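Local coordinates for HpcH/HpaI aldolase/citrate lyase family protein (Burkholderia cenocepacia, PDB 4MF4) that is of unknown function but belongs to the HpcH/HpaI aldolase/citrate lyase family and folds as a TIM barrel, at residues A[80-85]-A[160-165]; A[95-98]-A[103-106]; A[122-127]-A[134-139]. All coordinates share one frame; numbering follows the deposited sequence.

Contact 1. Residues A[80-85]-A[160-165]; sequences EPVVRV and AVIVQV. With EDO (1,2-ethanediol), chain G.
R84 and Q164 join side chains inside the barrel: R84 NH1 donates to Q164 OE1 at 2.9 Å, with an N-H...O angle of 154°. The hydrogen lands on a lone pair of OE1, in the carbonyl plane, and because the guanidinium and amide planes lie only 7° apart, the two flat groups meet edge to edge rather than face to face. Q164 OE1 also sits 3.6 Å from R84 CD. Q164 NE2 lies 3.5 Å from R84 NH1, but both are donors and no bond forms between them. At another point on the guanidinium edge, R84 NH2 gives a hydrogen bond of 2.8 Å to O2 of 1,2-ethanediol. The bend of the arginine chain at chi3 (75°) turns its head toward Q164, whose own chain runs extended beyond CG. Deeper along the same two strands, V82 CG1 meets I162 CD1 at 4.1 Å, the two side chains crossing at about a right angle. Strand 103-106 separates the segments in the sheet, so all four side chains reach over it on the inner side of the barrel; T103 lies against V82 and I162, and M105 against Q164. On the next strand, 185-188, F187 packs on I162 and Q164, while D54 forms a salt bridge with R84 NE. R84 and Q164 stand near the C-terminal ends of their strands, the mouth of the barrel where TIM-barrel enzymes keep their active sites. The arginine thus spreads its N-H groups over D54, Q164 and 1,2-ethanediol, and the amide oxygen of Q164 takes up one of them, which would keep the guanidinium from turning about its chain.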
# COMPACT_ATOMS: atom_id res chain seq x y z
N GLU A 80 -3.30 13.01 22.80
CA GLU A 80 -2.09 12.25 22.97
C GLU A 80 -2.36 10.85 22.42
O GLU A 80 -3.28 10.20 22.86
CB GLU A 80 -1.75 12.19 24.46
CG GLU A 80 -1.19 13.49 25.03
CD GLU A 80 0.34 13.57 24.93
OE1 GLU A 80 0.97 12.58 24.48
OE2 GLU A 80 0.92 14.60 25.37
N PRO A 81 -1.58 10.39 21.46
CA PRO A 81 -1.72 8.99 21.03
C PRO A 81 -1.24 7.96 22.07
O PRO A 81 -0.24 8.16 22.82
CB PRO A 81 -0.83 8.90 19.76
CG PRO A 81 -0.05 10.14 19.72
CD PRO A 81 -0.41 11.05 20.85
N VAL A 82 -1.98 6.86 22.11
CA VAL A 82 -1.61 5.69 22.88
C VAL A 82 -1.58 4.53 21.88
O VAL A 82 -2.45 4.45 20.97
CB VAL A 82 -2.71 5.44 23.95
CG1 VAL A 82 -2.47 4.14 24.69
CG2 VAL A 82 -2.79 6.62 24.93
N VAL A 83 -0.59 3.64 22.01
CA VAL A 83 -0.55 2.43 21.17
C VAL A 83 -0.76 1.19 22.02
O VAL A 83 -0.03 0.99 23.01
CB VAL A 83 0.78 2.33 20.34
CG1 VAL A 83 0.90 0.98 19.64
CG2 VAL A 83 0.85 3.43 19.31
N ARG A 84 -1.76 0.37 21.69
CA ARG A 84 -1.82 -0.96 22.35
C ARG A 84 -1.08 -2.00 21.50
O ARG A 84 -1.55 -2.32 20.40
CB ARG A 84 -3.24 -1.45 22.59
CG ARG A 84 -3.24 -2.90 23.12
CD ARG A 84 -4.51 -3.28 23.82
NE ARG A 84 -5.59 -3.51 22.87
CZ ARG A 84 -6.81 -3.96 23.17
NH1 ARG A 84 -7.18 -4.20 24.44
NH2 ARG A 84 -7.68 -4.14 22.20
N VAL A 85 0.04 -2.52 22.03
CA VAL A 85 0.84 -3.48 21.28
C VAL A 85 0.15 -4.84 21.28
O VAL A 85 -0.72 -5.10 22.12
CB VAL A 85 2.31 -3.58 21.76
CG1 VAL A 85 3.01 -2.24 21.62
CG2 VAL A 85 2.42 -4.13 23.18
N ALA A 160 5.33 6.42 28.99
CA ALA A 160 4.34 5.94 29.93
C ALA A 160 3.86 4.52 29.62
O ALA A 160 3.72 4.15 28.47
CB ALA A 160 3.16 6.88 29.97
N VAL A 161 3.64 3.74 30.68
CA VAL A 161 3.24 2.35 30.55
C VAL A 161 1.86 2.16 31.21
O VAL A 161 1.65 2.48 32.38
CB VAL A 161 4.27 1.40 31.16
CG1 VAL A 161 3.77 -0.04 31.20
CG2 VAL A 161 5.61 1.51 30.45
N ILE A 162 0.95 1.62 30.42
CA ILE A 162 -0.40 1.22 30.85
C ILE A 162 -0.48 -0.32 30.75
O ILE A 162 -0.20 -0.92 29.67
CB ILE A 162 -1.49 1.80 29.94
CG1 ILE A 162 -1.35 3.32 29.82
CG2 ILE A 162 -2.87 1.44 30.48
CD1 ILE A 162 -2.28 3.98 28.82
N VAL A 163 -0.85 -0.95 31.86
CA VAL A 163 -0.98 -2.42 31.91
C VAL A 163 -2.47 -2.81 31.96
O VAL A 163 -3.23 -2.30 32.79
CB VAL A 163 -0.21 -3.04 33.08
CG1 VAL A 163 1.28 -2.79 32.87
CG2 VAL A 163 -0.62 -2.51 34.44
N GLN A 164 -2.87 -3.68 31.06
CA GLN A 164 -4.23 -4.10 31.03
C GLN A 164 -4.38 -5.30 31.97
O GLN A 164 -3.66 -6.28 31.84
CB GLN A 164 -4.64 -4.41 29.59
CG GLN A 164 -6.11 -4.61 29.43
CD GLN A 164 -6.60 -4.54 27.96
OE1 GLN A 164 -5.84 -4.31 27.02
NE2 GLN A 164 -7.88 -4.80 27.78
N VAL A 165 -5.29 -5.19 32.94
CA VAL A 165 -5.49 -6.26 33.91
C VAL A 165 -6.80 -6.95 33.52
O VAL A 165 -7.87 -6.38 33.62
CB VAL A 165 -5.55 -5.71 35.34
CG1 VAL A 165 -5.68 -6.85 36.34
CG2 VAL A 165 -4.30 -4.91 35.65
C1 EDO G . -10.56 -2.67 24.49
O1 EDO G . -10.71 -3.31 25.77
C2 EDO G . -11.21 -3.43 23.34
O2 EDO G . -10.38 -4.56 22.99

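Contact 2. Residues A[95-98]-A[103-106]; sequences RALD and TLMF
No ring, amide or other flat group carries the meeting of L104 with A96 and L97, so there are no faces or edges to match; methyl groups do the touching. L104, on strand 103-106, divides its two methyl branches between A96 and L97. Its CD2 approaches A96 CB at 3.9 Å, while L104 CD1 goes to L97 CD2 at 3.8 Å and to L97 CG at 4.0 Å. With its CG anti to the carbonyl carbon (chi1 -70°), L104 sends its fork out toward the helix and serves both neighbours at once. L97 reaches in from the flank: its CB does not aim at the strand, but its CD2 branch swings across to L104. The contact is purely apolar and buried. Next to it on the helix, R95 forms a salt bridge with D61 of the second subunit, and D98 a hydrogen bond with H57 of that subunit. The contact lies on the outer side of the barrel wall, within the beta-alpha-beta crossover made by strand 80-84, helix 90-98 and strand 103-106, where V83 of the preceding strand and V93, earlier on the helix, also pack on L104.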
# COMPACT_ATOMS: atom_id res chain seq x y z
N ARG A 95 9.38 -1.60 17.78
CA ARG A 95 8.67 -0.98 16.62
C ARG A 95 7.78 0.22 17.05
O ARG A 95 7.82 1.29 16.46
CB ARG A 95 7.83 -2.00 15.87
CG ARG A 95 8.59 -3.02 15.01
CD ARG A 95 9.38 -2.40 13.90
NE ARG A 95 9.91 -3.43 12.98
CZ ARG A 95 9.23 -4.06 12.03
NH1 ARG A 95 7.92 -3.86 11.85
NH2 ARG A 95 9.86 -4.94 11.25
N ALA A 96 6.99 0.03 18.10
CA ALA A 96 6.07 1.09 18.52
C ALA A 96 6.84 2.30 19.08
O ALA A 96 6.57 3.43 18.72
CB ALA A 96 5.10 0.56 19.54
N LEU A 97 7.82 2.06 19.92
CA LEU A 97 8.63 3.16 20.47
C LEU A 97 9.44 3.85 19.39
O LEU A 97 9.50 5.10 19.34
CB LEU A 97 9.57 2.66 21.57
CG LEU A 97 8.89 2.20 22.87
CD1 LEU A 97 9.97 1.73 23.81
CD2 LEU A 97 8.03 3.25 23.54
N ASP A 98 10.08 3.08 18.51
CA ASP A 98 10.82 3.73 17.44
C ASP A 98 9.95 4.65 16.52
O ASP A 98 10.43 5.66 16.03
CB ASP A 98 11.57 2.69 16.61
CG ASP A 98 12.78 2.10 17.34
OD1 ASP A 98 13.26 2.62 18.39
OD2 ASP A 98 13.31 1.11 16.80
N THR A 103 3.28 6.52 24.77
CA THR A 103 2.44 5.86 25.75
C THR A 103 2.01 4.51 25.15
O THR A 103 1.44 4.45 24.05
CB THR A 103 1.21 6.71 26.14
OG1 THR A 103 1.62 8.01 26.61
CG2 THR A 103 0.39 6.00 27.19
N LEU A 104 2.32 3.44 25.86
CA LEU A 104 2.05 2.09 25.39
C LEU A 104 1.12 1.38 26.34
O LEU A 104 1.25 1.52 27.59
CB LEU A 104 3.34 1.32 25.34
CG LEU A 104 4.36 1.68 24.29
CD1 LEU A 104 5.44 0.60 24.25
CD2 LEU A 104 3.70 1.89 22.95
N MET A 105 0.17 0.63 25.77
CA MET A 105 -0.69 -0.23 26.54
C MET A 105 -0.29 -1.69 26.26
O MET A 105 -0.20 -2.12 25.11
CB MET A 105 -2.17 -0.03 26.19
CG MET A 105 -3.09 -0.85 27.10
SD MET A 105 -4.83 -0.65 26.75
CE MET A 105 -5.01 1.12 26.71
N PHE A 106 -0.08 -2.46 27.33
CA PHE A 106 0.24 -3.90 27.24
C PHE A 106 -0.98 -4.76 27.64
O PHE A 106 -1.54 -4.60 28.75
CB PHE A 106 1.42 -4.21 28.16
CG PHE A 106 2.69 -3.63 27.72
CD1 PHE A 106 3.00 -2.30 27.99
CD2 PHE A 106 3.58 -4.39 26.97
CE1 PHE A 106 4.21 -1.76 27.58
CE2 PHE A 106 4.77 -3.85 26.55
CZ PHE A 106 5.09 -2.52 26.85

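Contact 3. Residues A[122-127]-A[134-139]; sequences TRFPSP and RGVAGM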
# COMPACT_ATOMS: atom_id res chain seq x y z
N THR A 122 10.58 -0.90 27.78
CA THR A 122 10.45 0.52 27.39
C THR A 122 11.55 1.47 27.83
O THR A 122 11.51 2.67 27.46
CB THR A 122 9.09 1.13 27.84
OG1 THR A 122 9.12 1.41 29.25
CG2 THR A 122 7.96 0.22 27.49
N ARG A 123 12.55 0.96 28.56
CA ARG A 123 13.60 1.79 29.15
C ARG A 123 14.99 1.50 28.55
O ARG A 123 15.41 0.37 28.47
CB ARG A 123 13.67 1.57 30.66
CG ARG A 123 12.43 1.99 31.47
CD ARG A 123 11.98 3.40 31.12
NE ARG A 123 11.12 4.03 32.13
CZ ARG A 123 9.79 4.08 32.10
NH1 ARG A 123 9.07 3.50 31.15
NH2 ARG A 123 9.15 4.73 33.07
N PHE A 124 15.67 2.56 28.13
CA PHE A 124 17.10 2.51 27.91
C PHE A 124 17.84 2.21 29.22
O PHE A 124 17.50 2.78 30.26
CB PHE A 124 17.56 3.85 27.39
CG PHE A 124 17.11 4.16 26.00
CD1 PHE A 124 17.22 3.23 25.00
CD2 PHE A 124 16.62 5.42 25.69
CE1 PHE A 124 16.84 3.54 23.70
CE2 PHE A 124 16.24 5.75 24.42
CZ PHE A 124 16.33 4.80 23.41
N PRO A 125 18.85 1.33 29.18
CA PRO A 125 19.61 1.12 30.43
C PRO A 125 20.22 2.43 30.96
O PRO A 125 20.88 3.16 30.23
CB PRO A 125 20.69 0.11 30.03
CG PRO A 125 20.44 -0.30 28.64
CD PRO A 125 19.39 0.58 28.04
N SER A 126 19.99 2.73 32.23
CA SER A 126 20.40 4.00 32.79
C SER A 126 20.43 3.89 34.31
O SER A 126 19.98 2.89 34.88
CB SER A 126 19.38 5.01 32.36
OG SER A 126 18.11 4.61 32.84
N PRO A 127 20.92 4.93 35.00
CA PRO A 127 20.95 4.83 36.47
C PRO A 127 19.59 4.57 37.14
O PRO A 127 19.52 3.87 38.13
CB PRO A 127 21.49 6.20 36.90
CG PRO A 127 22.34 6.65 35.75
CD PRO A 127 21.72 6.07 34.50
N ARG A 134 15.50 -1.58 26.39
CA ARG A 134 15.27 -0.88 25.13
C ARG A 134 16.56 -0.71 24.28
O ARG A 134 17.57 -0.19 24.73
CB ARG A 134 14.62 0.48 25.36
CG ARG A 134 14.13 1.09 24.05
CD ARG A 134 13.52 2.46 24.22
NE ARG A 134 13.25 2.97 22.87
CZ ARG A 134 12.78 4.17 22.57
NH1 ARG A 134 12.41 5.03 23.53
NH2 ARG A 134 12.61 4.48 21.28
N GLY A 135 16.47 -1.13 23.02
CA GLY A 135 17.58 -1.08 22.05
C GLY A 135 17.75 0.31 21.49
O GLY A 135 16.78 1.02 21.25
N VAL A 136 19.02 0.69 21.31
CA VAL A 136 19.41 2.03 20.94
C VAL A 136 19.52 2.15 19.41
O VAL A 136 20.25 1.40 18.77
CB VAL A 136 20.78 2.34 21.59
CG1 VAL A 136 21.28 3.70 21.17
CG2 VAL A 136 20.70 2.23 23.11
N ALA A 137 18.81 3.09 18.82
CA ALA A 137 19.07 3.44 17.43
C ALA A 137 18.72 4.92 17.27
O ALA A 137 17.57 5.34 17.52
CB ALA A 137 18.28 2.56 16.49
N GLY A 138 19.73 5.71 16.90
CA GLY A 138 19.62 7.16 16.90
C GLY A 138 18.86 7.76 15.75
O GLY A 138 18.47 8.92 15.86
N MET A 139 18.64 7.00 14.67
CA MET A 139 18.07 7.53 13.42
C MET A 139 16.57 7.31 13.23
O MET A 139 16.02 7.60 12.15
CB MET A 139 18.81 6.94 12.21
CG MET A 139 18.46 5.50 11.81
SD MET A 139 18.95 4.21 13.01
CE MET A 139 20.65 3.96 12.47
O HOH W 1 12.72 4.98 26.48
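R134 lies stretched over one face of the F124 ring, its chain extended from CG to NE and its guanidinium tilted only 11° from the ring plane. R134 CD makes a CH-pi contact, 3.8 Å from the F124 ring centroid and displaced toward the rim. Farther along, F124 CZ sits beneath the guanidinium, 3.6 Å from R134 NE, so aliphatic stem and head both cover the ring. At the edge of F124, near its plane, G135 O comes within 3.5 Å of F124 CE1. V136 adds its CG2 branch, 4.1 Å from F124 CD1. The backbones run close here as well: R134 N donates to R123 O at 2.9 Å. Both segments belong to the long irregular excursion between helix 112-121 and helix 151-154, an elaboration of the TIM-barrel connection that leads from strand 103-106 to strand 160-165. L152 of the second of these helices packs on F124 and V136. At the guanidinium edge a water accepts from R134 NH1 and donates to T122 O; R134 NH2 is hydrogen-bonded to Y151 OH. These bonds would hold the guanidinium nearly parallel to the ring. Beside this, R123 bends back so that its NH1 donates to T122 OG1 at 2.8 Å, and V119 O also bonds that hydroxyl. The second subunit reaches this loop too, with its D192 accepting from V136 N and its A195 resting on P125.

How the contacts relate
The three contacts step outward from the barrel core. The centre of contact 1 lies about 7 Å from that of contact 2 and 19 Å from that of contact 3, with 13 Å between the last two. Contacts 1 and 2 share one sheet: strand 103-106 runs between strands 80-84 and 160-165, hydrogen-bonded to both. Along the chain, strand 80-84 comes first and strand 160-165 last, enclosing contact 2 and then contact 3. T122 bridges the layers, touching L97, F106 and V161. The series thus leads from the inner side of the barrel strands through the outer helix layer to the loop, and contacts 2 and 3 both border the second subunit.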